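Local coordinates for protein fumarylacetoacetate hydrolase (Burkholderia xenovorans, PDB 5TI1) that probably hydrolyses fumarylacetoacetate to fumarate and acetoacetate, the last step of phenylalanine and tyrosine breakdown, at a magnesium-dependent active site, at residues B[329-341]-B[398-410]. Residues are numbered along the deposited sequence; the frame is centred on the assembly and turned at random.
Sequences TLRPQQAKEASTI and KPLELREGGTRSF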
loop_
_atom_site.group_PDB
_atom_site.type_symbol
_atom_site.label_atom_id
_atom_site.label_comp_id
_atom_site.label_asym_id
_atom_site.label_seq_id
_atom_site.Cartn_x
_atom_site.Cartn_y
_atom_site.Cartn_z
ATOM N N THR B 329 14.298 4.930 -23.864
ATOM C CA THR B 329 15.667 4.779 -24.322
ATOM C C THR B 329 16.457 3.997 -23.287
ATOM O O THR B 329 16.126 3.987 -22.091
ATOM C CB THR B 329 16.338 6.137 -24.609
ATOM O OG1 THR B 329 16.499 6.873 -23.394
ATOM C CG2 THR B 329 15.496 6.955 -25.600
ATOM N N LEU B 330 17.487 3.306 -23.773
ATOM C CA LEU B 330 18.401 2.547 -22.934
ATOM C C LEU B 330 19.806 3.002 -23.283
ATOM O O LEU B 330 20.167 3.046 -24.463
ATOM C CB LEU B 330 18.244 1.033 -23.160
ATOM C CG LEU B 330 18.945 0.058 -22.197
ATOM C CD1 LEU B 330 18.240 -1.286 -22.202
ATOM C CD2 LEU B 330 20.428 -0.129 -22.520
ATOM N N ARG B 331 20.587 3.365 -22.275
ATOM C CA ARG B 331 21.962 3.785 -22.527
ATOM C C ARG B 331 22.925 2.931 -21.719
ATOM O O ARG B 331 22.930 3.016 -20.477
ATOM C CB ARG B 331 22.165 5.266 -22.214
ATOM C CG ARG B 331 23.583 5.727 -22.510
ATOM C CD ARG B 331 23.698 7.231 -22.617
ATOM N NE ARG B 331 23.290 7.893 -21.387
ATOM C CZ ARG B 331 24.023 7.923 -20.281
ATOM N NH1 ARG B 331 25.207 7.319 -20.247
ATOM N NH2 ARG B 331 23.567 8.548 -19.198
ATOM N N PRO B 332 23.711 2.075 -22.373
ATOM C CA PRO B 332 24.786 1.364 -21.676
ATOM C C PRO B 332 25.731 2.341 -21.000
ATOM O O PRO B 332 25.902 3.479 -21.445
ATOM C CB PRO B 332 25.503 0.600 -22.799
ATOM C CG PRO B 332 24.462 0.488 -23.903
ATOM C CD PRO B 332 23.615 1.717 -23.801
ATOM N N GLN B 333 26.375 1.857 -19.930
ATOM C CA GLN B 333 27.266 2.702 -19.133
ATOM C C GLN B 333 28.386 3.311 -19.968
ATOM O O GLN B 333 28.787 4.454 -19.718
ATOM C CB GLN B 333 27.848 1.900 -17.962
ATOM C CG GLN B 333 28.830 2.671 -17.056
ATOM C CD GLN B 333 28.185 3.828 -16.292
ATOM O OE1 GLN B 333 28.871 4.753 -15.859
ATOM N NE2 GLN B 333 26.870 3.786 -16.143
ATOM N N GLN B 334 28.909 2.581 -20.951
ATOM C CA GLN B 334 30.021 3.095 -21.749
ATOM C C GLN B 334 29.568 3.940 -22.934
ATOM O O GLN B 334 30.416 4.500 -23.638
ATOM C CB GLN B 334 30.904 1.943 -22.253
ATOM C CG GLN B 334 31.471 1.055 -21.157
ATOM C CD GLN B 334 32.092 1.858 -20.030
ATOM O OE1 GLN B 334 32.889 2.770 -20.261
ATOM N NE2 GLN B 334 31.717 1.535 -18.806
ATOM N N ALA B 335 28.267 4.062 -23.167
ATOM C CA ALA B 335 27.778 4.755 -24.349
ATOM C C ALA B 335 27.665 6.251 -24.087
ATOM O O ALA B 335 27.315 6.689 -22.986
ATOM C CB ALA B 335 26.417 4.204 -24.789
ATOM N N LYS B 336 27.953 7.035 -25.126
ATOM C CA LYS B 336 27.743 8.474 -25.068
ATOM C C LYS B 336 26.285 8.852 -25.311
ATOM O O LYS B 336 25.796 9.821 -24.719
ATOM C CB LYS B 336 28.656 9.177 -26.084
ATOM N N GLU B 337 25.569 8.101 -26.150
ATOM C CA GLU B 337 24.190 8.421 -26.502
ATOM C C GLU B 337 23.272 7.238 -26.213
ATOM O O GLU B 337 23.658 6.074 -26.363
ATOM C CB GLU B 337 24.057 8.814 -27.988
ATOM C CG GLU B 337 24.935 9.976 -28.427
ATOM C CD GLU B 337 24.547 11.297 -27.785
ATOM O OE1 GLU B 337 23.397 11.421 -27.315
ATOM O OE2 GLU B 337 25.396 12.213 -27.754
ATOM N N ALA B 338 22.046 7.553 -25.807
ATOM C CA ALA B 338 21.050 6.524 -25.547
ATOM C C ALA B 338 20.439 6.048 -26.854
ATOM O O ALA B 338 20.410 6.773 -27.852
ATOM C CB ALA B 338 19.954 7.048 -24.616
ATOM N N SER B 339 19.962 4.810 -26.848
ATOM C CA SER B 339 19.304 4.221 -28.008
ATOM C C SER B 339 17.836 3.982 -27.682
ATOM O O SER B 339 17.513 3.430 -26.622
ATOM C CB SER B 339 19.989 2.914 -28.409
ATOM O OG SER B 339 21.372 3.125 -28.653
ATOM N N THR B 340 16.948 4.411 -28.572
ATOM C CA THR B 340 15.526 4.163 -28.346
ATOM C C THR B 340 15.223 2.683 -28.554
ATOM O O THR B 340 15.681 2.074 -29.522
ATOM C CB THR B 340 14.672 5.027 -29.273
ATOM O OG1 THR B 340 14.950 6.415 -29.034
ATOM C CG2 THR B 340 13.194 4.768 -29.018
ATOM N N ILE B 341 14.487 2.087 -27.624
ATOM C CA ILE B 341 14.174 0.666 -27.701
ATOM C C ILE B 341 12.693 0.397 -27.923
ATOM O O ILE B 341 12.338 -0.731 -28.304
ATOM C CB ILE B 341 14.665 -0.087 -26.450
ATOM C CG1 ILE B 341 13.948 0.431 -25.192
ATOM C CG2 ILE B 341 16.195 0.002 -26.357
ATOM C CD1 ILE B 341 14.035 -0.513 -23.999
ATOM N N LYS B 398 15.215 -13.096 -29.435
ATOM C CA LYS B 398 15.757 -12.158 -30.416
ATOM C C LYS B 398 16.223 -10.933 -29.645
ATOM O O LYS B 398 15.478 -9.951 -29.510
ATOM C CB LYS B 398 14.731 -11.796 -31.490
ATOM N N PRO B 399 17.454 -10.959 -29.124
ATOM C CA PRO B 399 17.991 -9.792 -28.420
ATOM C C PRO B 399 17.872 -8.524 -29.257
ATOM O O PRO B 399 17.930 -8.553 -30.488
ATOM C CB PRO B 399 19.462 -10.166 -28.182
ATOM C CG PRO B 399 19.494 -11.650 -28.211
ATOM C CD PRO B 399 18.440 -12.053 -29.215
ATOM N N LEU B 400 17.708 -7.407 -28.563
ATOM C CA LEU B 400 17.571 -6.101 -29.186
ATOM C C LEU B 400 18.941 -5.542 -29.569
ATOM O O LEU B 400 19.863 -5.526 -28.747
ATOM C CB LEU B 400 16.857 -5.170 -28.204
ATOM C CG LEU B 400 15.969 -4.013 -28.646
ATOM C CD1 LEU B 400 14.932 -4.449 -29.685
ATOM C CD2 LEU B 400 15.294 -3.455 -27.414
ATOM N N GLU B 401 19.080 -5.092 -30.817
ATOM C CA GLU B 401 20.309 -4.460 -31.284
ATOM C C GLU B 401 20.190 -2.955 -31.069
ATOM O O GLU B 401 19.320 -2.308 -31.663
ATOM C CB GLU B 401 20.570 -4.787 -32.759
ATOM N N LEU B 402 21.052 -2.404 -30.214
ATOM C CA LEU B 402 20.951 -1.002 -29.823
ATOM C C LEU B 402 21.481 -0.109 -30.936
ATOM O O LEU B 402 22.546 -0.376 -31.500
ATOM C CB LEU B 402 21.723 -0.740 -28.528
ATOM C CG LEU B 402 21.209 -1.350 -27.223
ATOM C CD1 LEU B 402 22.164 -1.069 -26.079
ATOM C CD2 LEU B 402 19.812 -0.833 -26.891
ATOM N N ARG B 403 20.736 0.963 -31.232
ATOM C CA ARG B 403 21.070 1.855 -32.337
ATOM C C ARG B 403 22.502 2.382 -32.243
ATOM O O ARG B 403 23.199 2.479 -33.257
ATOM C CB ARG B 403 20.067 3.009 -32.378
ATOM C CG ARG B 403 20.548 4.274 -33.072
ATOM C CD ARG B 403 20.439 4.205 -34.574
ATOM N NE ARG B 403 20.448 5.552 -35.141
ATOM C CZ ARG B 403 20.232 5.838 -36.420
ATOM N NH1 ARG B 403 19.986 4.867 -37.292
ATOM N NH2 ARG B 403 20.261 7.099 -36.826
ATOM N N GLU B 404 22.959 2.723 -31.041
ATOM C CA GLU B 404 24.317 3.226 -30.858
ATOM C C GLU B 404 25.347 2.120 -30.663
ATOM O O GLU B 404 26.539 2.424 -30.550
ATOM C CB GLU B 404 24.369 4.192 -29.669
ATOM C CG GLU B 404 23.456 5.402 -29.843
ATOM C CD GLU B 404 23.806 6.201 -31.077
ATOM O OE1 GLU B 404 25.009 6.470 -31.284
ATOM O OE2 GLU B 404 22.882 6.551 -31.848
ATOM N N GLY B 405 24.929 0.858 -30.635
ATOM C CA GLY B 405 25.866 -0.240 -30.454
ATOM C C GLY B 405 25.552 -1.108 -29.251
ATOM O O GLY B 405 25.142 -0.605 -28.200
ATOM N N GLY B 406 25.736 -2.413 -29.397
ATOM C CA GLY B 406 25.495 -3.343 -28.317
ATOM C C GLY B 406 24.167 -4.064 -28.471
ATOM O O GLY B 406 23.292 -3.668 -29.248
ATOM N N THR B 407 24.017 -5.150 -27.711
ATOM C CA THR B 407 22.798 -5.948 -27.741
ATOM C C THR B 407 22.264 -6.127 -26.326
ATOM O O THR B 407 23.032 -6.242 -25.369
ATOM C CB THR B 407 23.040 -7.320 -28.408
ATOM O OG1 THR B 407 23.935 -8.100 -27.610
ATOM C CG2 THR B 407 23.652 -7.141 -29.796
ATOM N N ARG B 408 20.941 -6.132 -26.187
ATOM C CA ARG B 408 20.328 -6.323 -24.882
ATOM C C ARG B 408 19.275 -7.409 -24.961
ATOM O O ARG B 408 18.461 -7.428 -25.892
ATOM C CB ARG B 408 19.698 -5.026 -24.355
ATOM C CG ARG B 408 20.709 -4.024 -23.819
ATOM C CD ARG B 408 21.494 -4.603 -22.645
ATOM N NE ARG B 408 22.429 -3.642 -22.077
ATOM C CZ ARG B 408 23.657 -3.419 -22.546
ATOM N NH1 ARG B 408 24.095 -4.080 -23.611
ATOM N NH2 ARG B 408 24.451 -2.534 -21.948
ATOM N N SER B 409 19.298 -8.314 -23.988
ATOM C CA SER B 409 18.138 -9.149 -23.715
ATOM C C SER B 409 17.373 -8.517 -22.563
ATOM O O SER B 409 16.314 -7.924 -22.776
ATOM C CB SER B 409 18.552 -10.584 -23.404
ATOM O OG SER B 409 18.936 -11.245 -24.593
ATOM N N PHE B 410 17.916 -8.595 -21.353
ATOM C CA PHE B 410 17.385 -7.854 -20.218
ATOM C C PHE B 410 18.383 -6.766 -19.816
ATOM O O PHE B 410 19.431 -6.597 -20.445
ATOM C CB PHE B 410 17.035 -8.813 -19.075
ATOM C CG PHE B 410 15.853 -9.687 -19.385
ATOM C CD1 PHE B 410 14.555 -9.220 -19.190
ATOM C CD2 PHE B 410 16.030 -10.948 -19.927
ATOM C CE1 PHE B 410 13.453 -10.014 -19.503
ATOM C CE2 PHE B 410 14.945 -11.747 -20.244
ATOM C CZ PHE B 410 13.646 -11.282 -20.032
HETATM O O HOH W 1 17.864 0.810 -30.541
#
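Ser-339 OG accepts the backbone N-H of Glu-404 at 2.9 Å, and the N-H...O angle of 159° makes the bond fairly straight. The hydroxyl lies anti to its own carbonyl carbon (chi1 -56°), which turns it to the type I turn of Leu-402 to Gly-405. Beside it, a water donates to Thr-340 O and accepts from Arg-403 N (3.0 Å), so two successive amides of that turn are held by the strand 339-345. Leu-402 fills the middle of the contact with both methyls: CD1 abuts Pro-332 CG, a carbon of the proline ring, at 3.5 Å, while CD2 lies alongside Ile-341 CG2 at 3.8 Å. Ile-341 CB also touches Leu-400 CD2 at 3.6 Å, the two side chains crossing nearly at right angles. At the other end the Arg-408 guanidinium lies obliquely by Pro-332, NH2 3.4 Å from CB; its NE pairs with Asp-415 and NH1 with Glu-412, salt bridges that fix its placement. Thus two antiparallel hairpins, 329-341 and 398-410, pack through side chains, with one direct amide-to-hydroxyl bond and one bridging water between them. Strand 416-424 pairs with strand 321-331 on the far edge from strand 339-345, and helix 389-392 covers Ile-341 and Leu-400 through Leu-389.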